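Local coordinates for protein genome packaging NTPase B204 (Sulfolobus turreted icosahedral virus 2, PDB 4KFU) that probably hydrolyses ATP to drive the packaging of viral DNA into the capsid, as a P-loop NTPase of the FtsK-HerA superfamily, at residues 36-41 / 48-53; 58-63 / 81-86. One frame throughout, in Å; residues are numbered along the deposited sequence.

Interaction 1. Residues 36-41 / 48-53; sequences YIIDDH and SEYSKF. With ZN (zinc ion), chain L.
Asp40 is tied to Ser48 and Tyr50 where the loop after strand 35-40 folds back over one face of the mainly parallel sheet of this P-loop ATPase fold. Ser48 to Ser51 make a type I beta turn, and the Asp40 carboxylate reaches into it. Asp40 CB passes 4.1 Å from Ser48 OG. The first torsion turns CG away from the backbone N (chi1 -166°), and CG comes 3.8 Å from Ser48 CB. There the branches part. OD1 turns back to its own chain and accepts from Asn42 N, an Asx turn that helps fix the rotation of the carboxylate. OD2 goes into the turn: Tyr50 N donates to it at 2.7 Å, nearly along the C-O axis, with 159° at the hydrogen. Ser48 OG lies 2.9 Å from the same OD2.

Two residues back, on the same face of the strand, Ile38 packs against Tyr50. Its CG2 sits over one ring face but offset toward the rim, 4.3 Å from the centroid, in a CH-pi contact, while CD1 touches Tyr50 CD1, 3.8 Å away. At the far end of that ring Tyr50 OH is hydrogen-bonded to Asp103 OD2, and Lys22 makes a cation-pi contact with the ring. Lys22 also forms a salt bridge with Glu49, whose side chain comes within about 4 Å of the bound magnesium and the nucleotide analogue.

Asp39, on the other face of the strand, and His41 just beyond its end bind zinc together with Asp73 and His108; Asp39 uses both carboxylate oxygens. At the other end of the contact, Tyr36 OH donates to Phe53 O over a short 2.5 Å, in the carbonyl plane, with a C=O...O angle of 148°.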
loop_
_atom_site.group_PDB
_atom_site.type_symbol
_atom_site.label_atom_id
_atom_site.label_comp_id
_atom_site.label_asym_id
_atom_site.label_seq_id
_atom_site.Cartn_x
_atom_site.Cartn_y
_atom_site.Cartn_z
ATOM N N TYR A 36 8.713 7.808 5.644
ATOM C CA TYR A 36 8.221 6.848 4.669
ATOM C C TYR A 36 9.208 6.564 3.544
ATOM O O TYR A 36 10.071 7.394 3.207
ATOM C CB TYR A 36 6.843 7.250 4.116
ATOM C CG TYR A 36 6.789 8.613 3.453
ATOM C CD1 TYR A 36 7.361 8.827 2.201
ATOM C CD2 TYR A 36 6.134 9.676 4.060
ATOM C CE1 TYR A 36 7.305 10.066 1.589
ATOM C CE2 TYR A 36 6.074 10.917 3.454
ATOM C CZ TYR A 36 6.663 11.102 2.220
ATOM O OH TYR A 36 6.599 12.331 1.601
ATOM N N ILE A 37 9.069 5.366 2.984
ATOM C CA ILE A 37 9.819 4.919 1.825
ATOM C C ILE A 37 8.802 4.554 0.748
ATOM O O ILE A 37 7.899 3.730 0.995
ATOM C CB ILE A 37 10.652 3.659 2.160
ATOM C CG1 ILE A 37 11.547 3.911 3.377
ATOM C CG2 ILE A 37 11.471 3.213 0.956
ATOM C CD1 ILE A 37 12.189 2.653 3.933
ATOM N N ILE A 38 8.922 5.155 -0.437
ATOM C CA ILE A 38 8.001 4.818 -1.524
ATOM C C ILE A 38 8.649 3.974 -2.621
ATOM O O ILE A 38 9.610 4.413 -3.280
ATOM C CB ILE A 38 7.403 6.085 -2.180
ATOM C CG1 ILE A 38 6.782 7.003 -1.120
ATOM C CG2 ILE A 38 6.385 5.699 -3.240
ATOM C CD1 ILE A 38 6.278 8.339 -1.682
ATOM N N ASP A 39 8.109 2.772 -2.820
ATOM C CA ASP A 39 8.507 1.876 -3.908
ATOM C C ASP A 39 7.650 2.234 -5.120
ATOM O O ASP A 39 6.467 1.875 -5.187
ATOM C CB ASP A 39 8.300 0.419 -3.464
ATOM C CG ASP A 39 8.583 -0.607 -4.563
ATOM O OD1 ASP A 39 9.270 -0.295 -5.553
ATOM O OD2 ASP A 39 8.105 -1.761 -4.442
ATOM N N ASP A 40 8.254 2.957 -6.064
ATOM C CA ASP A 40 7.548 3.588 -7.198
ATOM C C ASP A 40 7.845 2.849 -8.510
ATOM O O ASP A 40 9.012 2.635 -8.865
ATOM C CB ASP A 40 8.013 5.050 -7.304
ATOM C CG ASP A 40 7.125 5.918 -8.210
ATOM O OD1 ASP A 40 6.366 5.388 -9.054
ATOM O OD2 ASP A 40 7.210 7.157 -8.083
ATOM N N HIS A 41 6.802 2.467 -9.240
ATOM C CA HIS A 41 6.991 1.700 -10.468
ATOM C C HIS A 41 6.638 2.471 -11.738
ATOM O O HIS A 41 6.826 1.969 -12.850
ATOM C CB HIS A 41 6.183 0.398 -10.395
ATOM C CG HIS A 41 6.476 -0.409 -9.165
ATOM N ND1 HIS A 41 5.698 -0.339 -8.028
ATOM C CD2 HIS A 41 7.486 -1.259 -8.883
ATOM C CE1 HIS A 41 6.205 -1.142 -7.105
ATOM N NE2 HIS A 41 7.298 -1.706 -7.596
ATOM N N SER A 48 9.719 10.014 -11.693
ATOM C CA SER A 48 8.656 9.037 -11.492
ATOM C C SER A 48 7.476 9.679 -10.775
ATOM O O SER A 48 7.571 10.815 -10.298
ATOM C CB SER A 48 9.175 7.828 -10.714
ATOM O OG SER A 48 9.596 8.204 -9.417
ATOM N N GLU A 49 6.368 8.947 -10.691
ATOM C CA GLU A 49 5.116 9.529 -10.204
ATOM C C GLU A 49 5.270 10.236 -8.860
ATOM O O GLU A 49 4.723 11.322 -8.649
ATOM C CB GLU A 49 4.016 8.471 -10.109
ATOM C CG GLU A 49 2.769 8.993 -9.389
ATOM C CD GLU A 49 1.566 8.080 -9.535
ATOM O OE1 GLU A 49 1.752 6.876 -9.847
ATOM O OE2 GLU A 49 0.430 8.571 -9.333
ATOM N N TYR A 50 6.051 9.647 -7.963
ATOM C CA TYR A 50 6.168 10.207 -6.617
ATOM C C TYR A 50 7.449 11.025 -6.377
ATOM O O TYR A 50 7.766 11.339 -5.225
ATOM C CB TYR A 50 6.067 9.082 -5.578
ATOM C CG TYR A 50 4.665 8.521 -5.413
ATOM C CD1 TYR A 50 3.789 9.044 -4.461
ATOM C CD2 TYR A 50 4.223 7.467 -6.200
ATOM C CE1 TYR A 50 2.490 8.520 -4.299
ATOM C CE2 TYR A 50 2.931 6.940 -6.047
ATOM C CZ TYR A 50 2.078 7.471 -5.094
ATOM O OH TYR A 50 0.800 6.948 -4.953
ATOM N N SER A 51 8.162 11.385 -7.448
ATOM C CA SER A 51 9.428 12.135 -7.330
ATOM C C SER A 51 9.367 13.359 -6.414
ATOM O O SER A 51 10.318 13.661 -5.704
ATOM C CB SER A 51 9.951 12.553 -8.711
ATOM O OG SER A 51 10.536 11.454 -9.379
ATOM N N LYS A 52 8.239 14.054 -6.408
ATOM C CA LYS A 52 8.115 15.252 -5.592
ATOM C C LYS A 52 7.981 14.974 -4.091
ATOM O O LYS A 52 8.085 15.893 -3.271
ATOM C CB LYS A 52 6.919 16.087 -6.075
ATOM N N PHE A 53 7.757 13.715 -3.725
ATOM C CA PHE A 53 7.402 13.385 -2.342
ATOM C C PHE A 53 8.546 12.945 -1.425
ATOM O O PHE A 53 8.309 12.596 -0.264
ATOM C CB PHE A 53 6.281 12.342 -2.324
ATOM C CG PHE A 53 4.983 12.869 -2.843
ATOM C CD1 PHE A 53 4.093 13.501 -1.995
ATOM C CD2 PHE A 53 4.671 12.771 -4.190
ATOM C CE1 PHE A 53 2.890 14.006 -2.472
ATOM C CE2 PHE A 53 3.471 13.283 -4.687
ATOM C CZ PHE A 53 2.580 13.900 -3.823
HETATM ZN ZN ZN L . 8.867 -2.443 -6.461
#

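Interaction 2. Residues 58-63 / 81-86; sequences TSLSDI and FEKLWQ
Helix 60-65 and helix 78-95 come together at Leu60 and Ile63 against Lys83 and Leu84, with the backbones closest at Leu60 CA and Leu84 CA, 7.8 Å apart. Both helices belong to beta-alpha-beta crossovers of the parallel part of the sheet: the short one joins strand 55-56 to its neighbour 68-72, and the long one leads from 68-72 to 98-102, lying over strand 35-40 on the way.

The short helix meets its partner with its first turn. Ser59 is its N-cap, and Ser59 OG accepts from Asp62 N at 3.2 Å, with 161° at the hydrogen. Asp62 answers by taking Thr58 N on the anti side of OD2, a bond of 3.2 Å tilted a little out of the carboxylate plane, which ties the incoming loop to the helix start.

Between the helices the contact is apolar and small. At its outer margin both methyls of Leu60 press on one side of the Lys83 chain, crossing it at a slant: CD2 touches Lys83 CD at 3.5 Å, and CD1 reaches the same carbon at 3.7 Å. Lys83 is extended as far as CD and then bends (chi3 -42°), so its methylenes lie against the leucine while the ammonium turns away from it.

Deeper in, Ile63 and Leu84 cross at about a right angle. Leu84 leaves its helix alongside the contact, and it is the tip that closes the gap: with CG trans to the backbone N (chi1 171°), CD1 swings toward the short helix. Further along, His91 ND1 is hydrogen-bonded to Ile63 O, a polar tie between the same two helices. The other flank of helix 78-95 is covered by helix 117-124, with Trp85 NE1 hydrogen-bonded to Glu121 OE1. The inner end of the interface is a single methyl pair, Ile63 CD1 to Leu84 CD1 at 4.1 Å.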
loop_
_atom_site.group_PDB
_atom_site.type_symbol
_atom_site.label_atom_id
_atom_site.label_comp_id
_atom_site.label_asym_id
_atom_site.label_seq_id
_atom_site.Cartn_x
_atom_site.Cartn_y
_atom_site.Cartn_z
ATOM N N THR A 58 19.329 6.588 -5.233
ATOM C CA THR A 58 20.060 5.892 -6.296
ATOM C C THR A 58 20.990 4.822 -5.720
ATOM O O THR A 58 21.739 4.174 -6.459
ATOM C CB THR A 58 20.892 6.873 -7.159
ATOM O OG1 THR A 58 21.800 7.592 -6.319
ATOM C CG2 THR A 58 19.979 7.875 -7.886
ATOM N N SER A 59 20.945 4.655 -4.399
ATOM C CA SER A 59 21.699 3.604 -3.724
ATOM C C SER A 59 20.918 3.060 -2.521
ATOM O O SER A 59 19.956 3.676 -2.060
ATOM C CB SER A 59 23.068 4.121 -3.268
ATOM O OG SER A 59 22.953 4.887 -2.081
ATOM N N LEU A 60 21.338 1.905 -2.016
ATOM C CA LEU A 60 20.727 1.328 -0.824
ATOM C C LEU A 60 20.973 2.220 0.374
ATOM O O LEU A 60 20.175 2.266 1.316
ATOM C CB LEU A 60 21.347 -0.036 -0.532
ATOM C CG LEU A 60 20.797 -1.227 -1.293
ATOM C CD1 LEU A 60 21.680 -2.439 -1.021
ATOM C CD2 LEU A 60 19.382 -1.470 -0.839
ATOM N N SER A 61 22.111 2.900 0.348
ATOM C CA SER A 61 22.498 3.780 1.442
ATOM C C SER A 61 21.503 4.916 1.592
ATOM O O SER A 61 21.126 5.275 2.711
ATOM C CB SER A 61 23.900 4.348 1.196
ATOM O OG SER A 61 24.200 5.342 2.164
ATOM N N ASP A 62 21.093 5.488 0.461
ATOM C CA ASP A 62 20.076 6.540 0.462
ATOM C C ASP A 62 18.777 6.066 1.112
ATOM O O ASP A 62 18.124 6.822 1.832
ATOM C CB ASP A 62 19.781 7.011 -0.965
ATOM C CG ASP A 62 20.935 7.766 -1.593
ATOM O OD1 ASP A 62 21.915 8.074 -0.874
ATOM O OD2 ASP A 62 20.854 8.049 -2.814
ATOM N N ILE A 63 18.400 4.814 0.864
ATOM C CA ILE A 63 17.146 4.296 1.414
ATOM C C ILE A 63 17.201 4.303 2.935
ATOM O O ILE A 63 16.247 4.703 3.595
ATOM C CB ILE A 63 16.840 2.877 0.905
ATOM C CG1 ILE A 63 16.783 2.875 -0.622
ATOM C CG2 ILE A 63 15.524 2.364 1.477
ATOM C CD1 ILE A 63 16.472 1.512 -1.211
ATOM N N PHE A 81 12.516 -6.511 -4.189
ATOM C CA PHE A 81 11.741 -6.309 -2.961
ATOM C C PHE A 81 12.515 -6.809 -1.737
ATOM O O PHE A 81 12.493 -6.181 -0.672
ATOM C CB PHE A 81 10.348 -6.946 -3.000
ATOM C CG PHE A 81 9.578 -6.715 -1.734
ATOM C CD1 PHE A 81 9.005 -5.475 -1.476
ATOM C CD2 PHE A 81 9.497 -7.698 -0.762
ATOM C CE1 PHE A 81 8.327 -5.234 -0.277
ATOM C CE2 PHE A 81 8.833 -7.461 0.431
ATOM C CZ PHE A 81 8.246 -6.235 0.673
ATOM N N GLU A 82 13.216 -7.930 -1.890
ATOM C CA GLU A 82 13.961 -8.475 -0.760
ATOM C C GLU A 82 15.022 -7.481 -0.287
ATOM O O GLU A 82 15.160 -7.234 0.917
ATOM C CB GLU A 82 14.558 -9.847 -1.092
ATOM C CG GLU A 82 13.498 -10.938 -1.212
ATOM C CD GLU A 82 13.893 -12.228 -0.509
ATOM O OE1 GLU A 82 14.402 -13.141 -1.199
ATOM O OE2 GLU A 82 13.688 -12.335 0.729
ATOM N N LYS A 83 15.733 -6.885 -1.241
ATOM C CA LYS A 83 16.770 -5.898 -0.941
ATOM C C LYS A 83 16.150 -4.663 -0.304
ATOM O O LYS A 83 16.657 -4.129 0.678
ATOM C CB LYS A 83 17.480 -5.495 -2.243
ATOM C CG LYS A 83 18.826 -4.838 -2.061
ATOM C CD LYS A 83 19.194 -3.985 -3.283
ATOM C CE LYS A 83 18.838 -4.671 -4.596
ATOM N NZ LYS A 83 19.222 -3.821 -5.771
ATOM N N LEU A 84 15.032 -4.212 -0.865
ATOM C CA LEU A 84 14.328 -3.036 -0.340
ATOM C C LEU A 84 13.836 -3.245 1.083
ATOM O O LEU A 84 13.833 -2.313 1.891
ATOM C CB LEU A 84 13.137 -2.691 -1.250
ATOM C CG LEU A 84 12.163 -1.621 -0.751
ATOM C CD1 LEU A 84 12.864 -0.286 -0.576
ATOM C CD2 LEU A 84 10.981 -1.458 -1.700
ATOM N N TRP A 85 13.389 -4.465 1.374
ATOM C CA TRP A 85 12.875 -4.784 2.705
ATOM C C TRP A 85 13.984 -4.728 3.762
ATOM O O TRP A 85 13.794 -4.174 4.855
ATOM C CB TRP A 85 12.180 -6.147 2.687
ATOM C CG TRP A 85 11.594 -6.562 4.013
ATOM C CD1 TRP A 85 12.051 -7.558 4.837
ATOM C CD2 TRP A 85 10.443 -6.001 4.662
ATOM N NE1 TRP A 85 11.259 -7.637 5.963
ATOM C CE2 TRP A 85 10.272 -6.702 5.879
ATOM C CE3 TRP A 85 9.546 -4.981 4.332
ATOM C CZ2 TRP A 85 9.234 -6.403 6.768
ATOM C CZ3 TRP A 85 8.516 -4.697 5.217
ATOM C CH2 TRP A 85 8.376 -5.403 6.423
ATOM N N GLN A 86 15.140 -5.299 3.438
ATOM C CA GLN A 86 16.274 -5.273 4.350
ATOM C C GLN A 86 16.710 -3.842 4.612
ATOM O O GLN A 86 17.003 -3.468 5.759
ATOM C CB GLN A 86 17.456 -6.070 3.770
ATOM C CG GLN A 86 17.237 -7.578 3.702
ATOM C CD GLN A 86 16.938 -8.197 5.060
ATOM O OE1 GLN A 86 17.595 -7.887 6.067
ATOM N NE2 GLN A 86 15.953 -9.088 5.095
#

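In the fold
Strand 35-40 joins the two contacts, whose centres lie 14 Å apart. Tyr36, Ile38 and Asp40 serve interaction 1 on one face of the sheet; Ile37 and Asp39 look to the other, where the helices of interaction 2 pack. Leu84 CD2 rests 3.7 Å from Asp39 CB, and Leu84 CD1 lies 4.1 Å from Ile37 CG2, while Ile37 CD1 meets Ile63 CG2 at 4.2 Å. Leu84 therefore backs the zinc ligand Asp39, its side chain about 5 Å from the metal. The zinc thus lies on the face of the strand turned to helix 78-95, and 48-53 covers the other face, with Glu49 reaching toward the nucleotide.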